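Local structure of Emp47p (form2) (Saccharomyces cerevisiae, 2A6Z) at residues M65-R70 against Y193-T198; F69-Y74 against E209-F214. The protein acts as a calcium-independent, lectin-type cargo receptor that takes part in glycoprotein secretion and is needed for Emp46p to leave the endoplasmic reticulum. One frame throughout, in Å; residues are numbered along the deposited sequence. Where two conformers were deposited one is given.

Interaction 1 (M65-R70 against Y193-T198); sequences MEWTFR and YRIGVT
Trp67 and Val197 meet in the middle of the beta sandwich, each projecting from its own sheet into the space between the two layers. Strand 63-72 and strand 192-200 belong to opposite sheets, and their short segments run 10.2 Å apart at closest approach, in nearly the same direction (15°). The tight part of the contact is the six-membered ring of the indole. Val197 CB sits over one face of it in a CH-pi contact, 4.1 Å from the ring centroid, while CG1 lies out at the rim, 3.5 Å from Trp67 CZ3 and beside CH2. With chi1 at 59°, CG1 is tucked between the backbone N and the carbonyl carbon of Val197, which turns this methyl onto CZ3 and CH2. Gly196 O, 3.7 Å from Trp67 CZ2, and Ile195 CG2, 4.2 Å from the same carbon, lie obliquely to the ring. Toward Met65 the packing slackens: in one of its two conformers SD lies 4.2 Å from Ile195 CG1, so this contact is less certain. That end is looser but still buried, and Phe218 touches both Met65 and Ile195. Solvent lies on the far side of strand 63-72, where the partly exposed Glu66 forms a salt bridge with Arg160. Phe84 and Met216 also border the indole. Between these two segments the contact is therefore mainly apolar, made by dispersion and a CH-pi contact without hydrogen bonds, as expected in the core of a legume-like lectin sandwich.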
loop_
_atom_site.group_PDB
_atom_site.type_symbol
_atom_site.label_atom_id
_atom_site.label_comp_id
_atom_site.label_asym_id
_atom_site.label_seq_id
_atom_site.Cartn_x
_atom_site.Cartn_y
_atom_site.Cartn_z
ATOM N N MET A 65 -4.087 3.331 -9.097
ATOM C CA MET A 65 -3.637 3.888 -7.837
ATOM C C MET A 65 -2.125 4.069 -7.910
ATOM O O MET A 65 -1.411 3.077 -8.151
ATOM C CB MET A 65 -3.970 2.972 -6.703
ATOM C CG MET A 65 -5.365 2.537 -6.359
ATOM S SD MET A 65 -5.778 1.249 -5.146
ATOM C CE MET A 65 -4.876 -0.137 -5.847
ATOM N N GLU A 66 -1.615 5.279 -7.661
ATOM C CA GLU A 66 -0.178 5.540 -7.641
ATOM C C GLU A 66 0.206 6.011 -6.266
ATOM O O GLU A 66 -0.243 7.089 -5.811
ATOM C CB GLU A 66 0.200 6.593 -8.673
ATOM C CG GLU A 66 -0.059 6.196 -10.097
ATOM C CD GLU A 66 0.243 7.169 -11.165
ATOM O OE1 GLU A 66 0.659 8.312 -10.843
ATOM O OE2 GLU A 66 0.092 6.826 -12.352
ATOM N N TRP A 67 1.066 5.260 -5.599
ATOM C CA TRP A 67 1.584 5.622 -4.247
ATOM C C TRP A 67 3.010 6.067 -4.375
ATOM O O TRP A 67 3.843 5.352 -4.947
ATOM C CB TRP A 67 1.513 4.381 -3.353
ATOM C CG TRP A 67 0.188 3.970 -2.864
ATOM C CD1 TRP A 67 -0.617 2.986 -3.334
ATOM C CD2 TRP A 67 -0.528 4.540 -1.729
ATOM N NE1 TRP A 67 -1.783 2.906 -2.588
ATOM C CE2 TRP A 67 -1.727 3.837 -1.597
ATOM C CE3 TRP A 67 -0.190 5.575 -0.826
ATOM C CZ2 TRP A 67 -2.659 4.132 -0.575
ATOM C CZ3 TRP A 67 -1.144 5.843 0.171
ATOM C CH2 TRP A 67 -2.329 5.135 0.265
ATOM N N THR A 68 3.320 7.212 -3.762
ATOM C CA THR A 68 4.683 7.721 -3.721
ATOM C C THR A 68 5.147 7.642 -2.233
ATOM O O THR A 68 4.554 8.306 -1.376
ATOM C CB THR A 68 4.734 9.172 -4.224
ATOM O OG1 THR A 68 4.237 9.240 -5.552
ATOM C CG2 THR A 68 6.169 9.668 -4.242
ATOM N N PHE A 69 6.168 6.823 -1.994
ATOM C CA PHE A 69 6.554 6.512 -0.598
ATOM C C PHE A 69 8.053 6.375 -0.513
ATOM O O PHE A 69 8.744 6.188 -1.522
ATOM C CB PHE A 69 5.852 5.268 -0.061
ATOM C CG PHE A 69 6.576 3.983 -0.467
ATOM C CD1 PHE A 69 7.379 3.305 0.457
ATOM C CD2 PHE A 69 6.490 3.475 -1.764
ATOM C CE1 PHE A 69 8.083 2.183 0.100
ATOM C CE2 PHE A 69 7.187 2.343 -2.110
ATOM C CZ PHE A 69 7.982 1.675 -1.192
ATOM N N ARG A 70 8.570 6.370 0.707
ATOM C CA ARG A 70 9.976 6.048 0.892
ATOM C C ARG A 70 10.142 5.376 2.264
ATOM O O ARG A 70 9.268 5.401 3.112
ATOM C CB ARG A 70 10.905 7.272 0.783
ATOM C CG ARG A 70 10.719 8.281 1.936
ATOM C CD ARG A 70 11.645 9.465 1.695
ATOM N NE ARG A 70 11.524 10.349 2.885
ATOM C CZ ARG A 70 12.213 11.445 3.022
ATOM N NH1 ARG A 70 13.052 11.833 2.087
ATOM N NH2 ARG A 70 12.047 12.160 4.136
ATOM N N TYR A 193 -14.722 -0.773 -1.815
ATOM C CA TYR A 193 -13.364 -1.083 -1.436
ATOM C C TYR A 193 -12.703 0.012 -0.645
ATOM O O TYR A 193 -12.898 1.218 -0.889
ATOM C CB TYR A 193 -12.490 -1.364 -2.694
ATOM C CG TYR A 193 -12.805 -2.679 -3.326
ATOM C CD1 TYR A 193 -13.924 -2.925 -4.125
ATOM C CD2 TYR A 193 -11.905 -3.750 -3.128
ATOM C CE1 TYR A 193 -14.141 -4.171 -4.660
ATOM C CE2 TYR A 193 -12.123 -4.975 -3.676
ATOM C CZ TYR A 193 -13.222 -5.227 -4.473
ATOM O OH TYR A 193 -13.452 -6.450 -5.007
ATOM N N ARG A 194 -11.915 -0.440 0.312
ATOM C CA ARG A 194 -11.128 0.417 1.172
ATOM C C ARG A 194 -9.690 0.455 0.649
ATOM O O ARG A 194 -9.139 -0.566 0.281
ATOM C CB ARG A 194 -11.162 -0.079 2.627
ATOM C CG ARG A 194 -12.537 -0.411 3.146
ATOM C CD ARG A 194 -13.598 0.653 2.910
ATOM N NE ARG A 194 -13.229 1.951 3.465
ATOM C CZ ARG A 194 -14.118 2.794 3.975
ATOM N NH1 ARG A 194 -15.409 2.552 4.037
ATOM N NH2 ARG A 194 -13.660 3.952 4.447
ATOM N N ILE A 195 -9.118 1.668 0.622
ATOM C CA ILE A 195 -7.818 1.965 0.035
ATOM C C ILE A 195 -7.009 2.652 1.098
ATOM O O ILE A 195 -7.468 3.641 1.714
ATOM C CB ILE A 195 -8.009 2.882 -1.206
ATOM C CG1 ILE A 195 -8.741 2.126 -2.314
ATOM C CG2 ILE A 195 -6.677 3.459 -1.656
ATOM C CD1 ILE A 195 -9.340 3.057 -3.355
ATOM N N GLY A 196 -5.799 2.134 1.348
ATOM C CA GLY A 196 -4.972 2.728 2.384
ATOM C C GLY A 196 -3.620 2.051 2.415
ATOM O O GLY A 196 -3.302 1.179 1.612
ATOM N N VAL A 197 -2.834 2.494 3.357
ATOM C CA VAL A 197 -1.452 2.045 3.542
ATOM C C VAL A 197 -1.182 1.936 5.038
ATOM O O VAL A 197 -1.651 2.749 5.833
ATOM C CB VAL A 197 -0.440 2.951 2.821
ATOM C CG1 VAL A 197 -0.537 4.401 3.344
ATOM C CG2 VAL A 197 0.976 2.427 2.923
ATOM N N THR A 198 -0.447 0.881 5.414
ATOM C CA THR A 198 -0.158 0.626 6.817
ATOM C C THR A 198 1.300 0.189 6.888
ATOM O O THR A 198 1.875 -0.368 5.942
ATOM C CB THR A 198 -1.079 -0.459 7.400
ATOM O OG1 THR A 198 -0.853 -1.708 6.761
ATOM C CG2 THR A 198 -2.540 -0.096 7.227
#

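Interaction 2 (F69-Y74 against E209-F214); sequences FRSVGY and ESFEIF
A chi1 of 67° places Arg70 CG between its backbone N and carbonyl carbon, and the extended chain beyond it carries the guanidinium to Glu212, whose own CG lies anti to its carbonyl carbon (chi1 -53°). The grip is side-on: Arg70 NE and Arg70 NH2 each donate to Glu212 OE1, both at 2.9 Å. OE1 lies almost in the guanidinium plane, but NE meets it from above the carboxylate plane, and the two planes are turned 48° apart. Phe214 CZ lies 3.5 Å above one guanidinium face, toward its rim, and Val72 CG1 lies over the rim of the opposite face. The second carboxylate oxygen, Glu212 OE2, accepts from Ser210 OG at 2.7 Å through its anti lone pair, and Arg38 forms a further salt bridge to OE1. Beneath these groups the strands are antiparallel neighbours: Arg70 and Glu212, like Val72 and Ser210, are hydrogen-bonded pairs. Across the sheet, on the face turned into the sandwich, Ser71 OG donates to Glu209 OE2 at 2.6 Å and Phe69 CB packs 3.8 Å from Ile213 CD1. Buried Glu212 thus has both oxygens engaged, and two neighbouring arginines would be expected to stabilise its negative charge and hold the carboxylate in place on the outer face of the sheet.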
loop_
_atom_site.group_PDB
_atom_site.type_symbol
_atom_site.label_atom_id
_atom_site.label_comp_id
_atom_site.label_asym_id
_atom_site.label_seq_id
_atom_site.Cartn_x
_atom_site.Cartn_y
_atom_site.Cartn_z
ATOM N N PHE A 69 6.168 6.823 -1.994
ATOM C CA PHE A 69 6.554 6.512 -0.598
ATOM C C PHE A 69 8.053 6.375 -0.513
ATOM O O PHE A 69 8.744 6.188 -1.522
ATOM C CB PHE A 69 5.852 5.268 -0.061
ATOM C CG PHE A 69 6.576 3.983 -0.467
ATOM C CD1 PHE A 69 7.379 3.305 0.457
ATOM C CD2 PHE A 69 6.490 3.475 -1.764
ATOM C CE1 PHE A 69 8.083 2.183 0.100
ATOM C CE2 PHE A 69 7.187 2.343 -2.110
ATOM C CZ PHE A 69 7.982 1.675 -1.192
ATOM N N ARG A 70 8.570 6.370 0.707
ATOM C CA ARG A 70 9.976 6.048 0.892
ATOM C C ARG A 70 10.142 5.376 2.264
ATOM O O ARG A 70 9.268 5.401 3.112
ATOM C CB ARG A 70 10.905 7.272 0.783
ATOM C CG ARG A 70 10.719 8.281 1.936
ATOM C CD ARG A 70 11.645 9.465 1.695
ATOM N NE ARG A 70 11.524 10.349 2.885
ATOM C CZ ARG A 70 12.213 11.445 3.022
ATOM N NH1 ARG A 70 13.052 11.833 2.087
ATOM N NH2 ARG A 70 12.047 12.160 4.136
ATOM N N SER A 71 11.336 4.770 2.384
ATOM C CA SER A 71 11.830 4.281 3.675
ATOM C C SER A 71 13.183 4.923 3.916
ATOM O O SER A 71 14.093 4.823 3.071
ATOM C CB SER A 71 12.013 2.744 3.636
ATOM O OG SER A 71 12.716 2.399 4.825
ATOM N N VAL A 72 13.296 5.569 5.094
ATOM C CA VAL A 72 14.568 6.198 5.467
ATOM C C VAL A 72 14.936 5.766 6.893
ATOM O O VAL A 72 14.087 5.384 7.692
ATOM C CB VAL A 72 14.538 7.753 5.363
ATOM C CG1 VAL A 72 14.431 8.147 3.889
ATOM C CG2 VAL A 72 13.392 8.327 6.169
ATOM N N GLY A 73 16.239 5.886 7.177
ATOM C CA GLY A 73 16.719 5.783 8.555
ATOM C C GLY A 73 17.248 4.442 8.973
ATOM O O GLY A 73 17.778 4.368 10.108
ATOM N N TYR A 74 17.165 3.407 8.126
ATOM C CA TYR A 74 17.653 2.111 8.548
ATOM C C TYR A 74 17.939 1.225 7.309
ATOM O O TYR A 74 17.173 1.166 6.372
ATOM C CB TYR A 74 16.617 1.359 9.396
ATOM C CG TYR A 74 17.157 0.068 9.939
ATOM C CD1 TYR A 74 18.101 0.087 10.964
ATOM C CD2 TYR A 74 16.771 -1.166 9.430
ATOM C CE1 TYR A 74 18.624 -1.062 11.479
ATOM C CE2 TYR A 74 17.325 -2.330 9.968
ATOM C CZ TYR A 74 18.242 -2.280 10.980
ATOM O OH TYR A 74 18.752 -3.447 11.481
ATOM N N GLU A 209 13.354 2.278 11.339
ATOM C CA GLU A 209 12.997 2.504 9.940
ATOM C C GLU A 209 11.728 3.328 9.866
ATOM O O GLU A 209 10.730 3.047 10.538
ATOM C CB GLU A 209 12.764 1.109 9.281
ATOM C CG GLU A 209 12.589 1.246 7.749
ATOM C CD GLU A 209 12.740 -0.067 6.973
ATOM O OE1 GLU A 209 12.800 -1.162 7.616
ATOM O OE2 GLU A 209 12.748 -0.006 5.726
ATOM N N SER A 210 11.806 4.347 8.973
ATOM C CA SER A 210 10.699 5.318 8.868
ATOM C C SER A 210 10.044 5.197 7.504
ATOM O O SER A 210 10.647 5.637 6.504
ATOM C CB SER A 210 11.273 6.727 9.111
ATOM O OG SER A 210 10.191 7.647 9.159
ATOM N N PHE A 211 8.866 4.604 7.476
ATOM C CA PHE A 211 8.068 4.468 6.246
ATOM C C PHE A 211 7.210 5.722 6.111
ATOM O O PHE A 211 6.509 6.079 7.068
ATOM C CB PHE A 211 7.187 3.216 6.330
ATOM C CG PHE A 211 7.962 1.930 6.222
ATOM C CD1 PHE A 211 8.449 1.517 4.987
ATOM C CD2 PHE A 211 8.209 1.176 7.354
ATOM C CE1 PHE A 211 9.145 0.315 4.867
ATOM C CE2 PHE A 211 8.873 -0.050 7.207
ATOM C CZ PHE A 211 9.345 -0.464 5.981
ATOM N N GLU A 212 7.291 6.372 4.962
ATOM C CA GLU A 212 6.756 7.731 4.782
ATOM C C GLU A 212 6.006 7.831 3.452
ATOM O O GLU A 212 6.462 7.260 2.442
ATOM C CB GLU A 212 7.870 8.746 4.796
ATOM C CG GLU A 212 8.742 8.595 6.045
ATOM C CD GLU A 212 9.781 9.629 6.265
ATOM O OE1 GLU A 212 10.021 10.453 5.323
ATOM O OE2 GLU A 212 10.347 9.624 7.389
ATOM N N ILE A 213 4.891 8.545 3.475
ATOM C CA ILE A 213 4.021 8.767 2.312
ATOM C C ILE A 213 4.114 10.201 1.853
ATOM O O ILE A 213 3.954 11.148 2.652
ATOM C CB ILE A 213 2.579 8.401 2.622
ATOM C CG1 ILE A 213 2.431 7.023 3.254
ATOM C CG2 ILE A 213 1.688 8.609 1.403
ATOM C CD1 ILE A 213 2.883 5.901 2.291
ATOM N N PHE A 214 4.425 10.435 0.576
ATOM C CA PHE A 214 4.454 11.786 0.012
ATOM C C PHE A 214 3.145 12.157 -0.709
ATOM O O PHE A 214 2.786 13.348 -0.754
ATOM C CB PHE A 214 5.592 11.891 -0.977
ATOM C CG PHE A 214 6.987 12.019 -0.469
ATOM C CD1 PHE A 214 8.008 12.489 -1.311
ATOM C CD2 PHE A 214 7.344 11.719 0.845
ATOM C CE1 PHE A 214 9.311 12.651 -0.893
ATOM C CE2 PHE A 214 8.661 11.895 1.276
ATOM C CZ PHE A 214 9.622 12.372 0.443
#

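How the interactions relate
Both interactions start from strand 63-72: interaction 1 uses its inward face, interaction 2 its edge, with side chains on both faces. Interaction 1 spans the gap between the sheets near the centre of the chain and is wholly buried and mainly apolar. Interaction 2, about 14 Å away centre to centre, joins neighbouring strands within one sheet and is only partly buried; four backbone hydrogen bonds, one salt bridge and a serine-glutamate bond make it polar. They share Phe69 and Arg70 and touch through a probable Thr68 O to Phe214 N hydrogen bond and through Ile213, whose CD1 packs 3.9 Å from Val197 CG1. Strands 192-200 and 210-220, consecutive in the chain, enter opposite sheets.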